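Local atomic coordinates of ATP phosphoribosyltransferase regulatory subunit (Lactococcus lactis, PDB entry 1Z7M), a protein that is required for the first step of histidine biosynthesis as the regulatory partner of ATP phosphoribosyltransferase and may allow feedback regulation of that enzyme by histidine. Residues V176-S181 with K291-A296; I233-S238 with I273-M278; R239-V244 with S255-K260. All blocks are in the same frame, centred on the assembly; numbering follows the deposited sequence.

The three contacts run outward from the large mixed sheet to a helical layer at its edge. Interaction 1 pairs strands 175-181 and 288-294; interaction 2, its centre about 11 Å away, lies at strand 272-274, the next and outermost strand of that sheet within the chain. Backbone bonds join the two, Ile179 N to Ile273 O at 2.8 Å. Interaction 3 packs helix 237-246, shared with interaction 2, against helix 250-267; its centre is about 9 Å from that of interaction 2 and 18 Å from that of interaction 1. Along the chain, 3 is nested within 2 and 2 within 1. The helices thus reach the sheet through strand 272-274 and through Leu259, packed on Ile179 and Gly180.

Interaction 1: V176-S181 with K291-A296; sequences VFEIGS and KAYSSA. With PO4 (phosphate ion), chain J.
Glu178 and Lys291, paired across the strands, both turn CG beside the backbone N, with chi1 of -67° and -60°, and Tyr293 follows the same pattern. Their places in the ladder put all three on one face, and these torsions turn them toward a bound phosphate ion, probably acquired from the crystallisation liquor. The lysine chain is fully extended beyond CG, and its NZ lies 2.8 Å from phosphate O2, with a weaker bond to O3. Tyr293 OH gives a second bond to the same O2, at 2.7 Å, from the edge of the ring and near its plane. The Glu178 carboxylate lies beside the phosphate, but its polar partner is a basic side chain on the chain of another protein, joined to OE2 in a salt bridge.

Beneath these groups the antiparallel ladder is regular. Glu178 N meets Lys291 O at 2.9 Å in an almost straight bond, and Lys291 N returns one to Glu178 O; Val176 and Tyr293 form the next hydrogen-bonded pair. Between them, the Phe177-Ala292 pair is non-hydrogen-bonded. Its side chains occupy the other face, where Phe177 CD1 touches Ala292 CB at 4.0 Å and the phenyl ring packs against helix 152-169.

The chemistry suggests a polar site at an interface with another protein, whose residues also hydrogen-bond the anion; the salt bridge would favour a charged Glu178, whereas the neighbouring phosphate would oppose it.

Interaction 2: I233-S238 with I273-M278; sequences ITNELS and IIDLGM
Asn235 contributes the most buried surface here, its side chain lying against Ile273 and Ile274 of the outermost strand within this chain. Its CG sits beside the backbone N and anti to the carbonyl carbon, which brings the amide to Ile274 O, and ND2 donates to that oxygen at 3.1 Å. The oxygen lies close to the amide plane of the asparagine, yet the donor stands well above the carbonyl plane, 53° out of it, so the bond uses no lone pair directly. The same amide crosses the branch methyl of Ile273 at a slant, ND2 coming within 3.3 Å of CG2. OD1 receives a weak hydrogen bond from a basic side chain on the chain of another protein.

Ile274 is the second large contributor. Its CD1 meets Leu237 CG at 4.2 Å, in the first turn of helix 237-246; Leu259 of helix 250-267 also touches this isoleucine. Beyond it, Asp275 OD1 accepts from Gly277 N in an Asx turn, and the aspartate side chain comes to about 4 Å from a bound phosphate, nearest atoms.

Through Asn235, then, the loop leading into helix 237-246 docks on the outermost strand, within this chain, of the mixed sheet of a HisRS-like, class II synthetase-type core.

Interaction 3: R239-V244 with S255-K260; sequences RLENLV and SFDQLK
Glu241 OE2 and Lys260 NZ form a long salt bridge of 3.4 Å, the polar link between two antiparallel helices, and its hydrogen bond is weak. The lysine chain runs straight as far as CD, which lies 3.7 Å from Glu241 OE2; the bend at chi3 then directs CE and NZ, so methylene groups pass the acid as well as the ammonium group. Asp257 adds a second acid nearby, its OD1 4.2 Å from Glu241 OE2. The two acids would repel each other, a cost that Lys260 probably offsets in part.

Under the charged pair sits Phe256, which has the most surface buried by the contact. With CG anti to the backbone N (chi1 172°), the phenyl group reaches across to the neighbouring helix and slots in among Leu240, Glu241 and Val244. Its CE2 comes within 3.6 Å of Glu241 CB; the two side chains cross at about a right angle, carboxylate and ring planes 55° apart. Leu240 CB approaches CE1 of the ring at 3.9 Å, and Val244 CG1 meets the phenylalanine CB at 4.0 Å. Leu237 and Leu276 touch the same aromatic side chain, continuing the apolar layer toward the sheet.

The segments belong to an antiparallel pair of consecutive helices, 237-246 and 250-267, running at 160° to one another with axes 10.9 Å apart, a wide spacing bridged by the phenyl group. The contact probably rests mostly on Phe256 packed against Leu240, Val244 and the aliphatic part of Glu241, while the salt bridge probably adds a modest attraction at the partly exposed side.

Interaction 1: V176-S181 with K291-A296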
loop_
_atom_site.group_PDB
_atom_site.type_symbol
_atom_site.label_atom_id
_atom_site.label_comp_id
_atom_site.label_asym_id
_atom_site.label_seq_id
_atom_site.Cartn_x
_atom_site.Cartn_y
_atom_site.Cartn_z
ATOM N N VAL B 176 -3.488 38.510 19.272
ATOM C CA VAL B 176 -4.371 39.345 18.483
ATOM C C VAL B 176 -5.334 38.493 17.660
ATOM O O VAL B 176 -4.985 37.422 17.157
ATOM C CB VAL B 176 -3.579 40.265 17.540
ATOM C CG1 VAL B 176 -2.533 41.013 18.337
ATOM C CG2 VAL B 176 -2.942 39.464 16.424
ATOM N N PHE B 177 -6.554 38.990 17.538
ATOM C CA PHE B 177 -7.593 38.317 16.787
ATOM C C PHE B 177 -7.888 39.182 15.551
ATOM O O PHE B 177 -8.034 40.400 15.673
ATOM C CB PHE B 177 -8.820 38.193 17.672
ATOM C CG PHE B 177 -9.867 37.328 17.107
ATOM C CD1 PHE B 177 -9.874 35.971 17.372
ATOM C CD2 PHE B 177 -10.864 37.868 16.309
ATOM C CE1 PHE B 177 -10.866 35.152 16.850
ATOM C CE2 PHE B 177 -11.864 37.065 15.777
ATOM C CZ PHE B 177 -11.868 35.702 16.049
ATOM N N GLU B 178 -7.958 38.563 14.372
ATOM C CA GLU B 178 -8.204 39.286 13.113
ATOM C C GLU B 178 -9.394 38.771 12.325
ATOM O O GLU B 178 -9.503 37.574 12.080
ATOM C CB GLU B 178 -6.990 39.199 12.186
ATOM C CG GLU B 178 -5.740 39.913 12.665
ATOM C CD GLU B 178 -4.524 39.593 11.797
ATOM O OE1 GLU B 178 -3.435 40.147 12.065
ATOM O OE2 GLU B 178 -4.650 38.780 10.851
ATOM N N ILE B 179 -10.275 39.673 11.906
ATOM C CA ILE B 179 -11.423 39.266 11.113
ATOM C C ILE B 179 -11.362 39.868 9.720
ATOM O O ILE B 179 -10.739 40.907 9.499
ATOM C CB ILE B 179 -12.734 39.675 11.764
ATOM C CG1 ILE B 179 -12.754 41.183 12.001
ATOM C CG2 ILE B 179 -12.905 38.932 13.056
ATOM C CD1 ILE B 179 -14.059 41.673 12.586
ATOM N N GLY B 180 -12.015 39.205 8.778
ATOM C CA GLY B 180 -12.004 39.688 7.414
ATOM C C GLY B 180 -13.220 39.249 6.627
ATOM O O GLY B 180 -14.134 38.625 7.175
ATOM N N SER B 181 -13.223 39.575 5.337
ATOM C CA SER B 181 -14.334 39.230 4.463
ATOM C C SER B 181 -13.915 38.734 3.078
ATOM O O SER B 181 -13.240 39.441 2.334
ATOM C CB SER B 181 -15.237 40.440 4.308
ATOM O OG SER B 181 -16.292 40.159 3.410
ATOM N N LYS B 291 -8.500 34.861 11.926
ATOM C CA LYS B 291 -7.284 34.221 12.415
ATOM C C LYS B 291 -6.961 34.765 13.799
ATOM O O LYS B 291 -7.561 35.737 14.239
ATOM C CB LYS B 291 -6.135 34.425 11.425
ATOM C CG LYS B 291 -6.398 33.852 10.042
ATOM C CD LYS B 291 -5.140 33.870 9.189
ATOM C CE LYS B 291 -5.403 33.297 7.806
ATOM N NZ LYS B 291 -4.179 33.307 6.958
ATOM N N ALA B 292 -6.005 34.141 14.475
ATOM C CA ALA B 292 -5.597 34.574 15.801
ATOM C C ALA B 292 -4.145 34.194 15.973
ATOM O O ALA B 292 -3.777 33.051 15.724
ATOM C CB ALA B 292 -6.444 33.893 16.859
ATOM N N TYR B 293 -3.321 35.149 16.395
ATOM C CA TYR B 293 -1.898 34.891 16.579
ATOM C C TYR B 293 -1.420 35.158 18.000
ATOM O O TYR B 293 -2.080 35.856 18.764
ATOM C CB TYR B 293 -1.070 35.746 15.619
ATOM C CG TYR B 293 -1.234 35.385 14.164
ATOM C CD1 TYR B 293 -2.408 35.687 13.477
ATOM C CD2 TYR B 293 -0.218 34.725 13.475
ATOM C CE1 TYR B 293 -2.571 35.337 12.136
ATOM C CE2 TYR B 293 -0.367 34.368 12.134
ATOM C CZ TYR B 293 -1.544 34.672 11.471
ATOM O OH TYR B 293 -1.715 34.285 10.157
ATOM N N SER B 294 -0.273 34.578 18.344
ATOM C CA SER B 294 0.348 34.762 19.654
ATOM C C SER B 294 1.729 35.297 19.382
ATOM O O SER B 294 2.413 34.808 18.483
ATOM C CB SER B 294 0.489 33.435 20.413
ATOM O OG SER B 294 1.538 33.510 21.379
ATOM N N SER B 295 2.150 36.295 20.146
ATOM C CA SER B 295 3.475 36.854 19.938
ATOM C C SER B 295 4.516 35.768 20.131
ATOM O O SER B 295 5.670 35.948 19.771
ATOM C CB SER B 295 3.736 37.992 20.925
ATOM O OG SER B 295 3.441 37.593 22.257
ATOM N N ALA B 296 4.092 34.632 20.677
ATOM C CA ALA B 296 5.000 33.519 20.944
ATOM C C ALA B 296 5.065 32.411 19.885
ATOM O O ALA B 296 5.642 31.350 20.126
ATOM C CB ALA B 296 4.669 32.914 22.301
HETATM P P PO4 J . -2.686 36.551 7.636
HETATM O O1 PO4 J . -3.412 37.198 8.522
HETATM O O2 PO4 J . -2.295 35.224 7.654
HETATM O O3 PO4 J . -3.942 36.384 6.305
HETATM O O4 PO4 J . -1.791 37.404 6.734
#

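Interaction 2: I233-S238 with I273-M278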
loop_
_atom_site.group_PDB
_atom_site.type_symbol
_atom_site.label_atom_id
_atom_site.label_comp_id
_atom_site.label_asym_id
_atom_site.label_seq_id
_atom_site.Cartn_x
_atom_site.Cartn_y
_atom_site.Cartn_z
ATOM N N ILE B 233 -1.027 47.320 4.930
ATOM C CA ILE B 233 -0.276 47.578 6.155
ATOM C C ILE B 233 -0.951 48.271 7.325
ATOM O O ILE B 233 -0.247 48.766 8.207
ATOM C CB ILE B 233 1.009 48.389 5.858
ATOM C CG1 ILE B 233 0.636 49.793 5.390
ATOM C CG2 ILE B 233 1.855 47.682 4.806
ATOM C CD1 ILE B 233 1.835 50.681 5.126
ATOM N N THR B 234 -2.281 48.330 7.352
ATOM C CA THR B 234 -2.957 48.980 8.476
ATOM C C THR B 234 -4.327 48.456 8.827
ATOM O O THR B 234 -5.083 48.038 7.958
ATOM C CB THR B 234 -3.143 50.485 8.263
ATOM O OG1 THR B 234 -3.707 51.053 9.455
ATOM C CG2 THR B 234 -4.095 50.751 7.109
ATOM N N ASN B 235 -4.651 48.498 10.116
ATOM C CA ASN B 235 -5.964 48.057 10.570
ATOM C C ASN B 235 -6.620 49.158 11.411
ATOM O O ASN B 235 -7.518 48.872 12.207
ATOM C CB ASN B 235 -5.882 46.790 11.427
ATOM C CG ASN B 235 -4.746 45.887 11.033
ATOM O OD1 ASN B 235 -3.585 46.238 11.200
ATOM N ND2 ASN B 235 -5.072 44.708 10.517
ATOM N N GLU B 236 -6.171 50.404 11.259
ATOM C CA GLU B 236 -6.758 51.508 12.021
ATOM C C GLU B 236 -8.186 51.728 11.516
ATOM O O GLU B 236 -8.379 52.327 10.465
ATOM C CB GLU B 236 -5.934 52.780 11.825
ATOM C CG GLU B 236 -6.500 54.000 12.553
ATOM C CD GLU B 236 -5.699 55.266 12.266
ATOM O OE1 GLU B 236 -4.469 55.253 12.511
ATOM O OE2 GLU B 236 -6.292 56.269 11.796
ATOM N N LEU B 237 -9.176 51.260 12.273
ATOM C CA LEU B 237 -10.574 51.349 11.864
ATOM C C LEU B 237 -11.008 52.676 11.257
ATOM O O LEU B 237 -11.773 52.700 10.286
ATOM C CB LEU B 237 -11.501 50.980 13.024
ATOM C CG LEU B 237 -12.765 50.187 12.638
ATOM C CD1 LEU B 237 -13.556 49.794 13.886
ATOM C CD2 LEU B 237 -13.633 51.017 11.734
ATOM N N SER B 238 -10.525 53.783 11.812
ATOM C CA SER B 238 -10.879 55.111 11.295
ATOM C C SER B 238 -10.331 55.333 9.879
ATOM O O SER B 238 -11.072 55.678 8.952
ATOM C CB SER B 238 -10.347 56.196 12.242
ATOM O OG SER B 238 -8.987 55.954 12.585
ATOM N N ILE B 273 -9.452 43.041 15.473
ATOM C CA ILE B 273 -8.687 43.731 14.460
ATOM C C ILE B 273 -9.236 43.393 13.080
ATOM O O ILE B 273 -9.481 42.234 12.756
ATOM C CB ILE B 273 -7.226 43.355 14.580
ATOM C CG1 ILE B 273 -6.692 43.916 15.889
ATOM C CG2 ILE B 273 -6.452 43.893 13.427
ATOM C CD1 ILE B 273 -5.342 43.376 16.276
ATOM N N ILE B 274 -9.459 44.420 12.275
ATOM C CA ILE B 274 -9.993 44.203 10.947
ATOM C C ILE B 274 -8.876 44.210 9.915
ATOM O O ILE B 274 -8.101 45.168 9.826
ATOM C CB ILE B 274 -11.063 45.275 10.603
ATOM C CG1 ILE B 274 -12.206 45.207 11.625
ATOM C CG2 ILE B 274 -11.584 45.054 9.183
ATOM C CD1 ILE B 274 -13.343 46.199 11.415
ATOM N N ASP B 275 -8.775 43.118 9.161
ATOM C CA ASP B 275 -7.759 43.006 8.126
ATOM C C ASP B 275 -8.437 42.907 6.771
ATOM O O ASP B 275 -8.989 41.870 6.409
ATOM C CB ASP B 275 -6.883 41.773 8.333
ATOM C CG ASP B 275 -5.588 41.848 7.538
ATOM O OD1 ASP B 275 -5.605 42.417 6.420
ATOM O OD2 ASP B 275 -4.553 41.340 8.029
ATOM N N LEU B 276 -8.407 43.997 6.021
ATOM C CA LEU B 276 -9.025 44.003 4.707
ATOM C C LEU B 276 -8.054 43.432 3.681
ATOM O O LEU B 276 -8.361 43.356 2.497
ATOM C CB LEU B 276 -9.422 45.430 4.328
ATOM C CG LEU B 276 -10.515 46.065 5.187
ATOM C CD1 LEU B 276 -10.705 47.523 4.804
ATOM C CD2 LEU B 276 -11.797 45.287 5.000
ATOM N N GLY B 277 -6.875 43.034 4.146
ATOM C CA GLY B 277 -5.889 42.474 3.245
ATOM C C GLY B 277 -5.754 40.980 3.433
ATOM O O GLY B 277 -4.821 40.365 2.933
ATOM N N MET B 278 -6.695 40.398 4.161
ATOM C CA MET B 278 -6.700 38.973 4.432
ATOM C C MET B 278 -7.114 38.186 3.199
ATOM O O MET B 278 -8.142 38.482 2.600
ATOM C CB MET B 278 -7.672 38.695 5.571
ATOM C CG MET B 278 -7.771 37.253 5.973
ATOM S SD MET B 278 -8.914 37.015 7.341
ATOM C CE MET B 278 -7.857 37.481 8.720
#

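Interaction 3: R239-V244 with S255-K260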
loop_
_atom_site.group_PDB
_atom_site.type_symbol
_atom_site.label_atom_id
_atom_site.label_comp_id
_atom_site.label_asym_id
_atom_site.label_seq_id
_atom_site.Cartn_x
_atom_site.Cartn_y
_atom_site.Cartn_z
ATOM N N ARG B 239 -9.027 55.122 9.723
ATOM C CA ARG B 239 -8.376 55.293 8.439
ATOM C C ARG B 239 -9.023 54.391 7.384
ATOM O O ARG B 239 -9.410 54.857 6.311
ATOM C CB ARG B 239 -6.887 54.983 8.559
ATOM C CG ARG B 239 -6.111 55.434 7.355
ATOM C CD ARG B 239 -4.644 55.158 7.516
ATOM N NE ARG B 239 -4.104 55.759 8.728
ATOM C CZ ARG B 239 -2.804 55.834 9.006
ATOM N NH1 ARG B 239 -1.906 55.345 8.150
ATOM N NH2 ARG B 239 -2.402 56.400 10.141
ATOM N N LEU B 240 -9.154 53.106 7.696
ATOM C CA LEU B 240 -9.762 52.157 6.768
ATOM C C LEU B 240 -11.165 52.557 6.356
ATOM O O LEU B 240 -11.480 52.580 5.170
ATOM C CB LEU B 240 -9.806 50.755 7.372
ATOM C CG LEU B 240 -8.441 50.097 7.557
ATOM C CD1 LEU B 240 -8.641 48.663 7.956
ATOM C CD2 LEU B 240 -7.638 50.163 6.273
ATOM N N GLU B 241 -12.010 52.866 7.331
ATOM C CA GLU B 241 -13.380 53.252 7.031
ATOM C C GLU B 241 -13.459 54.394 6.026
ATOM O O GLU B 241 -14.412 54.473 5.237
ATOM C CB GLU B 241 -14.114 53.636 8.309
ATOM C CG GLU B 241 -15.526 54.110 8.054
ATOM C CD GLU B 241 -16.440 53.870 9.238
ATOM O OE1 GLU B 241 -15.996 54.081 10.392
ATOM O OE2 GLU B 241 -17.607 53.479 9.011
ATOM N N ASN B 242 -12.465 55.277 6.053
ATOM C CA ASN B 242 -12.426 56.396 5.117
ATOM C C ASN B 242 -12.220 55.862 3.719
ATOM O O ASN B 242 -13.116 55.914 2.874
ATOM C CB ASN B 242 -11.274 57.341 5.451
ATOM C CG ASN B 242 -11.596 58.259 6.606
ATOM O OD1 ASN B 242 -11.872 57.805 7.720
ATOM N ND2 ASN B 242 -11.575 59.566 6.347
ATOM N N LEU B 243 -11.015 55.345 3.501
ATOM C CA LEU B 243 -10.597 54.777 2.231
ATOM C C LEU B 243 -11.674 53.934 1.574
ATOM O O LEU B 243 -11.841 53.971 0.348
ATOM C CB LEU B 243 -9.357 53.936 2.457
ATOM C CG LEU B 243 -8.238 54.746 3.092
ATOM C CD1 LEU B 243 -7.293 53.820 3.810
ATOM C CD2 LEU B 243 -7.526 55.560 2.031
ATOM N N VAL B 244 -12.396 53.175 2.385
ATOM C CA VAL B 244 -13.447 52.330 1.864
ATOM C C VAL B 244 -14.588 53.157 1.287
ATOM O O VAL B 244 -14.940 52.989 0.121
ATOM C CB VAL B 244 -13.989 51.375 2.952
ATOM C CG1 VAL B 244 -15.068 50.462 2.369
ATOM C CG2 VAL B 244 -12.863 50.543 3.507
ATOM N N SER B 255 -19.479 45.285 2.990
ATOM C CA SER B 255 -18.682 44.242 3.630
ATOM C C SER B 255 -17.850 44.745 4.790
ATOM O O SER B 255 -17.663 44.023 5.772
ATOM C CB SER B 255 -17.761 43.568 2.611
ATOM O OG SER B 255 -18.518 42.835 1.664
ATOM N N PHE B 256 -17.343 45.974 4.671
ATOM C CA PHE B 256 -16.533 46.584 5.724
ATOM C C PHE B 256 -17.387 46.983 6.919
ATOM O O PHE B 256 -16.913 47.002 8.054
ATOM C CB PHE B 256 -15.829 47.830 5.231
ATOM C CG PHE B 256 -15.156 48.585 6.326
ATOM C CD1 PHE B 256 -13.859 48.268 6.712
ATOM C CD2 PHE B 256 -15.841 49.575 7.020
ATOM C CE1 PHE B 256 -13.255 48.926 7.775
ATOM C CE2 PHE B 256 -15.246 50.234 8.082
ATOM C CZ PHE B 256 -13.950 49.909 8.460
ATOM N N ASP B 257 -18.637 47.350 6.649
ATOM C CA ASP B 257 -19.572 47.720 7.706
ATOM C C ASP B 257 -19.863 46.506 8.575
ATOM O O ASP B 257 -19.898 46.613 9.797
ATOM C CB ASP B 257 -20.890 48.231 7.124
ATOM C CG ASP B 257 -20.871 49.728 6.849
ATOM O OD1 ASP B 257 -20.024 50.447 7.449
ATOM O OD2 ASP B 257 -21.721 50.179 6.047
ATOM N N GLN B 258 -20.086 45.357 7.938
ATOM C CA GLN B 258 -20.360 44.120 8.661
ATOM C C GLN B 258 -19.217 43.799 9.632
ATOM O O GLN B 258 -19.451 43.471 10.796
ATOM C CB GLN B 258 -20.550 42.966 7.678
ATOM C CG GLN B 258 -20.948 41.669 8.351
ATOM C CD GLN B 258 -22.331 41.718 8.966
ATOM O OE1 GLN B 258 -23.332 41.698 8.260
ATOM N NE2 GLN B 258 -22.392 41.786 10.289
ATOM N N LEU B 259 -17.983 43.896 9.153
ATOM C CA LEU B 259 -16.827 43.629 10.002
ATOM C C LEU B 259 -16.817 44.630 11.150
ATOM O O LEU B 259 -16.569 44.273 12.295
ATOM C CB LEU B 259 -15.524 43.758 9.202
ATOM C CG LEU B 259 -15.372 42.824 8.001
ATOM C CD1 LEU B 259 -14.133 43.191 7.222
ATOM C CD2 LEU B 259 -15.319 41.387 8.469
ATOM N N LYS B 260 -17.090 45.889 10.830
ATOM C CA LYS B 260 -17.113 46.940 11.833
ATOM C C LYS B 260 -18.108 46.620 12.959
ATOM O O LYS B 260 -17.801 46.852 14.123
ATOM C CB LYS B 260 -17.451 48.271 11.163
ATOM C CG LYS B 260 -17.303 49.480 12.065
ATOM C CD LYS B 260 -17.854 50.723 11.393
ATOM C CE LYS B 260 -18.413 51.696 12.417
ATOM N NZ LYS B 260 -19.364 52.703 11.826
#